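Local coordinates for signal recognition 54 kDa protein (Pyrococcus furiosus, PDB 3DM5) that is the 54 kDa protein subunit of the signal recognition particle, a P-loop GTPase-family protein that joins a helical bundle, a nucleotide-binding domain and a helical signal-peptide-binding domain, at residues K85-E90 / P287-R292; Q227-A232 / V262-A267. One frame throughout, in Å; residues are numbered along the deposited sequence.

Overall arrangement
Two contacts made where helices end, with no hydrogen bond across either, illustrate how apolar packing differs within and between domains. Contact 2, 227-232 against 262-267, is mostly buried and lies wholly within the GTPase domain, where small side chains pack between neighbouring crossover helices. Contact 1, 85-90 against 287-292, is only partly buried; it joins the last part of the N-terminal helical bundle to a helix late in the GTPase domain, buries less surface, and pairs one leucine with a valine and a phenylalanine, and a proline ring with main chain. Their centres lie about 16 Å apart, and the methyl group of Ala-263 touches the backbone of 86-88, so helix 255-263 borders both.

Contact 1. Residues K85-E90 / P287-R292; sequences KFLGTE and PRFVSR
Leu-87 reaches across to Val-290 and Phe-289 with a single methyl, CD1, where the last helix of the N-terminal bundle meets helix 286-293, late in the GTPase domain. A Schellman motif ends helix 71-86, with Gly-88, at positive phi, as its C-prime residue: Gly-88 N bonds to Lys-85 O, and Thr-89 N reaches back to Thr-84 O.

In Leu-87, CG stands anti to the carbonyl carbon (chi1 -57°) and the chain then runs extended, which carries CD1 against two residues of helix 286-293. This one methyl lies 3.6 Å from CG2 of Val-290 and, on another flank, Leu-87 CD1 is 3.9 Å from CE2 of Phe-289. It meets the phenylalanine at the ring's edge, near its plane, and the two side chains cross at about a right angle. The first torsion of Phe-289 (176°) swings its ring away from the backbone N, and the same ring also meets that of Phe-284. Val-290 packs further along helix 71-86, on Tyr-80, Leu-83 and Thr-84, while Leu-87 also touches Ser-260.

After Gly-88 the contact becomes one of backbone against ring. Glu-90 N bonds to Gly-88 O within the turn, and the CB atoms of Thr-89 and Glu-90 point away from helix 286-293. What these two residues present to Pro-287 is main chain: CD of Pro-287 comes within 4.1 Å of Glu-90 CA, and CG of Pro-287 lies 3.4 Å from the carbonyl oxygen O of Thr-89.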
loop_
_atom_site.group_PDB
_atom_site.type_symbol
_atom_site.label_atom_id
_atom_site.label_comp_id
_atom_site.label_asym_id
_atom_site.label_seq_id
_atom_site.Cartn_x
_atom_site.Cartn_y
_atom_site.Cartn_z
ATOM N N LYS A 85 23.555 5.956 18.044
ATOM C CA LYS A 85 23.859 7.281 18.619
ATOM C C LYS A 85 22.733 8.252 18.308
ATOM O O LYS A 85 22.463 9.177 19.071
ATOM C CB LYS A 85 25.181 7.852 18.097
ATOM C CG LYS A 85 26.413 7.073 18.533
ATOM C CD LYS A 85 27.657 7.532 17.791
ATOM C CE LYS A 85 28.816 6.564 18.026
ATOM N NZ LYS A 85 30.030 6.868 17.199
ATOM N N PHE A 86 22.069 8.002 17.186
ATOM C CA PHE A 86 21.021 8.857 16.660
ATOM C C PHE A 86 19.798 8.766 17.568
ATOM O O PHE A 86 18.969 9.672 17.594
ATOM C CB PHE A 86 20.711 8.399 15.244
ATOM C CG PHE A 86 19.806 9.310 14.463
ATOM C CD1 PHE A 86 20.213 10.574 14.110
ATOM C CD2 PHE A 86 18.575 8.857 14.006
ATOM C CE1 PHE A 86 19.400 11.384 13.360
ATOM C CE2 PHE A 86 17.762 9.661 13.261
ATOM C CZ PHE A 86 18.173 10.924 12.936
ATOM N N LEU A 87 19.704 7.683 18.331
ATOM C CA LEU A 87 18.577 7.467 19.242
ATOM C C LEU A 87 18.990 7.460 20.723
ATOM O O LEU A 87 18.350 6.812 21.550
ATOM C CB LEU A 87 17.816 6.172 18.886
ATOM C CG LEU A 87 17.264 6.044 17.451
ATOM C CD1 LEU A 87 16.486 4.767 17.230
ATOM C CD2 LEU A 87 16.379 7.191 17.092
ATOM N N GLY A 88 20.065 8.172 21.053
ATOM C CA GLY A 88 20.472 8.319 22.445
ATOM C C GLY A 88 21.681 7.540 22.974
ATOM O O GLY A 88 21.999 7.647 24.159
ATOM N N THR A 89 22.329 6.748 22.121
ATOM C CA THR A 89 23.589 6.068 22.449
ATOM C C THR A 89 23.533 4.949 23.499
ATOM O O THR A 89 23.992 3.842 23.247
ATOM C CB THR A 89 24.680 7.062 22.836
ATOM O OG1 THR A 89 24.872 7.992 21.761
ATOM C CG2 THR A 89 25.971 6.323 23.084
ATOM N N GLU A 90 23.002 5.226 24.682
ATOM C CA GLU A 90 22.945 4.196 25.714
ATOM C C GLU A 90 21.799 4.427 26.665
ATOM O O GLU A 90 21.263 5.527 26.763
ATOM C CB GLU A 90 24.242 4.170 26.515
ATOM C CG GLU A 90 24.580 5.530 27.098
ATOM C CD GLU A 90 25.811 5.522 27.964
ATOM O OE1 GLU A 90 26.303 6.623 28.280
ATOM O OE2 GLU A 90 26.285 4.426 28.332
ATOM N N PRO A 287 20.871 0.847 22.091
ATOM C CA PRO A 287 21.569 -0.181 21.305
ATOM C C PRO A 287 20.743 -1.453 21.091
ATOM O O PRO A 287 20.870 -2.087 20.048
ATOM C CB PRO A 287 22.812 -0.501 22.161
ATOM C CG PRO A 287 22.906 0.579 23.149
ATOM C CD PRO A 287 21.539 1.098 23.378
ATOM N N ARG A 288 19.935 -1.825 22.081
ATOM C CA ARG A 288 19.070 -2.996 22.008
ATOM C C ARG A 288 17.878 -2.727 21.112
ATOM O O ARG A 288 17.436 -3.593 20.360
ATOM C CB ARG A 288 18.537 -3.334 23.392
ATOM C CG ARG A 288 19.589 -3.418 24.452
ATOM C CD ARG A 288 19.992 -4.842 24.696
ATOM N NE ARG A 288 21.336 -4.908 25.248
ATOM C CZ ARG A 288 22.042 -6.027 25.357
ATOM N NH1 ARG A 288 21.522 -7.184 24.960
ATOM N NH2 ARG A 288 23.266 -5.989 25.867
ATOM N N PHE A 289 17.338 -1.518 21.220
ATOM C CA PHE A 289 16.200 -1.116 20.415
ATOM C C PHE A 289 16.605 -1.049 18.938
ATOM O O PHE A 289 15.957 -1.641 18.084
ATOM C CB PHE A 289 15.671 0.210 20.927
ATOM C CG PHE A 289 14.542 0.783 20.123
ATOM C CD1 PHE A 289 13.228 0.496 20.457
ATOM C CD2 PHE A 289 14.793 1.666 19.068
ATOM C CE1 PHE A 289 12.180 1.043 19.738
ATOM C CE2 PHE A 289 13.757 2.218 18.352
ATOM C CZ PHE A 289 12.439 1.902 18.692
ATOM N N VAL A 290 17.691 -0.348 18.644
ATOM C CA VAL A 290 18.149 -0.215 17.267
ATOM C C VAL A 290 18.527 -1.575 16.699
ATOM O O VAL A 290 18.435 -1.810 15.497
ATOM C CB VAL A 290 19.350 0.729 17.172
ATOM C CG1 VAL A 290 20.098 0.524 15.875
ATOM C CG2 VAL A 290 18.880 2.138 17.276
ATOM N N SER A 291 18.945 -2.477 17.573
ATOM C CA SER A 291 19.254 -3.836 17.166
ATOM C C SER A 291 18.009 -4.644 16.758
ATOM O O SER A 291 18.058 -5.354 15.760
ATOM C CB SER A 291 20.052 -4.552 18.262
ATOM O OG SER A 291 20.406 -5.864 17.876
ATOM N N ARG A 292 16.908 -4.557 17.514
ATOM C CA ARG A 292 15.644 -5.183 17.073
ATOM C C ARG A 292 15.134 -4.495 15.807
ATOM O O ARG A 292 14.701 -5.147 14.858
ATOM C CB ARG A 292 14.552 -5.113 18.138
ATOM C CG ARG A 292 15.043 -5.252 19.547
ATOM C CD ARG A 292 15.118 -6.699 19.986
ATOM N NE ARG A 292 13.826 -7.192 20.456
ATOM C CZ ARG A 292 13.681 -8.199 21.314
ATOM N NH1 ARG A 292 14.754 -8.817 21.799
ATOM N NH2 ARG A 292 12.466 -8.588 21.694
#

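Contact 2. Residues Q227-A232 / V262-A267; sequences QAYNQA and VAATGA. With SO4 (sulfate ion), chain N.
The ring of Tyr-229 has the hydroxyl oxygen of Thr-265 over one face and the methyl group of Ala-264 at its edge, close to the ring plane. At the other edge, on the CD2 side, CG of Asn-230 from the same helix lies in the ring plane. The threonine oxygen, OG1 of Thr-265, stands 3.8 Å from Tyr-229 CE1, and CB of Ala-264 is 4.0 Å from Tyr-229 CE1 as well. With CG anti to the backbone N (chi1 180°), the torsion lays CD1 and CE1 of the tyrosine alongside Thr-265. Thr-265 OG1 also lies 3.6 Å from Tyr-229 O, and no hydrogen bond links the two segments.

Helices 228-237 and 255-263 are successive crossover helices of the parallel P-loop NTPase sheet, following strands 215-221 and 242-247. Their interface is made of small groups. CG2 of Val-262 lies against CB of Ala-228 and CB of Ala-232, 4.0 Å from each, one helical turn apart; the same valine rests on Ile-220 and Ile-244 of those two strands. Ala-232 CB is shared, since it also touches the side chain of Thr-265. Past this point Gly-266 takes a positive phi and the chain turns toward strand 269-273, while the carbonyl oxygen of Thr-265 accepts a hydrogen bond from Lys-236 NZ.

Away from this interface, a sulfate probably left from crystallisation receives from Asn-230 ND2 a weak but fairly straight hydrogen bond to its O2, 3.4 Å long (166°), and is also hydrogen-bonded to Arg-33 NH1 of the third subunit.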
loop_
_atom_site.group_PDB
_atom_site.type_symbol
_atom_site.label_atom_id
_atom_site.label_comp_id
_atom_site.label_asym_id
_atom_site.label_seq_id
_atom_site.Cartn_x
_atom_site.Cartn_y
_atom_site.Cartn_z
ATOM N N GLN A 227 7.741 16.936 15.697
ATOM C CA GLN A 227 7.273 18.052 16.523
ATOM C C GLN A 227 7.590 17.853 17.999
ATOM O O GLN A 227 7.404 18.774 18.795
ATOM C CB GLN A 227 5.764 18.269 16.391
ATOM C CG GLN A 227 5.231 18.348 14.979
ATOM C CD GLN A 227 3.722 18.531 14.949
ATOM O OE1 GLN A 227 3.228 19.635 15.158
ATOM N NE2 GLN A 227 2.982 17.442 14.699
ATOM N N ALA A 228 8.057 16.657 18.357
ATOM C CA ALA A 228 8.435 16.375 19.734
ATOM C C ALA A 228 9.670 17.157 20.141
ATOM O O ALA A 228 9.905 17.376 21.328
ATOM C CB ALA A 228 8.675 14.893 19.957
ATOM N N TYR A 229 10.472 17.552 19.162
ATOM C CA TYR A 229 11.712 18.250 19.444
ATOM C C TYR A 229 11.510 19.455 20.368
ATOM O O TYR A 229 12.083 19.522 21.453
ATOM C CB TYR A 229 12.379 18.712 18.155
ATOM C CG TYR A 229 13.662 19.443 18.418
ATOM C CD1 TYR A 229 14.854 18.743 18.594
ATOM C CD2 TYR A 229 13.691 20.825 18.525
ATOM C CE1 TYR A 229 16.053 19.404 18.852
ATOM C CE2 TYR A 229 14.895 21.504 18.780
ATOM C CZ TYR A 229 16.069 20.779 18.943
ATOM O OH TYR A 229 17.263 21.410 19.200
ATOM N N ASN A 230 10.696 20.404 19.923
ATOM C CA ASN A 230 10.477 21.640 20.665
ATOM C C ASN A 230 9.816 21.441 22.019
ATOM O O ASN A 230 10.129 22.165 22.961
ATOM C CB ASN A 230 9.728 22.672 19.814
ATOM C CG ASN A 230 10.651 23.388 18.844
ATOM O OD1 ASN A 230 11.787 23.720 19.184
ATOM N ND2 ASN A 230 10.173 23.622 17.631
ATOM N N GLN A 231 8.928 20.453 22.114
ATOM C CA GLN A 231 8.302 20.104 23.383
ATOM C C GLN A 231 9.330 19.541 24.345
ATOM O O GLN A 231 9.352 19.935 25.500
ATOM C CB GLN A 231 7.168 19.089 23.195
ATOM C CG GLN A 231 6.109 19.538 22.219
ATOM C CD GLN A 231 4.928 18.612 22.199
ATOM O OE1 GLN A 231 4.947 17.546 22.822
ATOM N NE2 GLN A 231 3.885 19.007 21.482
ATOM N N ALA A 232 10.187 18.638 23.873
ATOM C CA ALA A 232 11.228 18.053 24.721
ATOM C C ALA A 232 12.214 19.127 25.155
ATOM O O ALA A 232 12.641 19.178 26.314
ATOM C CB ALA A 232 11.962 16.941 23.988
ATOM N N VAL A 262 13.462 13.769 20.051
ATOM C CA VAL A 262 13.737 13.838 21.472
ATOM C C VAL A 262 15.204 13.556 21.751
ATOM O O VAL A 262 15.810 14.202 22.599
ATOM C CB VAL A 262 12.864 12.841 22.288
ATOM C CG1 VAL A 262 13.429 12.663 23.684
ATOM C CG2 VAL A 262 11.420 13.314 22.364
ATOM N N ALA A 263 15.791 12.611 21.033
ATOM C CA ALA A 263 17.186 12.292 21.277
ATOM C C ALA A 263 18.127 13.431 20.813
ATOM O O ALA A 263 19.251 13.587 21.308
ATOM C CB ALA A 263 17.550 10.975 20.622
ATOM N N ALA A 264 17.657 14.222 19.856
ATOM C CA ALA A 264 18.455 15.294 19.297
ATOM C C ALA A 264 18.539 16.363 20.360
ATOM O O ALA A 264 19.316 17.312 20.296
ATOM C CB ALA A 264 17.789 15.842 18.068
ATOM N N THR A 265 17.715 16.183 21.362
ATOM C CA THR A 265 17.492 17.217 22.324
ATOM C C THR A 265 18.444 17.034 23.505
ATOM O O THR A 265 18.724 17.982 24.232
ATOM C CB THR A 265 16.057 17.110 22.785
ATOM O OG1 THR A 265 15.348 18.314 22.461
ATOM C CG2 THR A 265 16.000 16.751 24.267
ATOM N N GLY A 266 18.937 15.809 23.687
ATOM C CA GLY A 266 19.744 15.461 24.843
ATOM C C GLY A 266 18.944 14.823 25.970
ATOM O O GLY A 266 19.450 14.032 26.752
ATOM N N ALA A 267 17.673 15.159 26.050
ATOM C CA ALA A 267 16.841 14.603 27.096
ATOM C C ALA A 267 16.797 13.082 26.991
ATOM O O ALA A 267 16.701 12.523 25.898
ATOM C CB ALA A 267 15.442 15.201 27.037
HETATM S S SO4 N . 7.597 22.361 15.297
HETATM O O1 SO4 N . 8.464 21.295 15.809
HETATM O O2 SO4 N . 7.000 23.072 16.429
HETATM O O3 SO4 N . 8.398 23.255 14.459
HETATM O O4 SO4 N . 6.497 21.826 14.499
#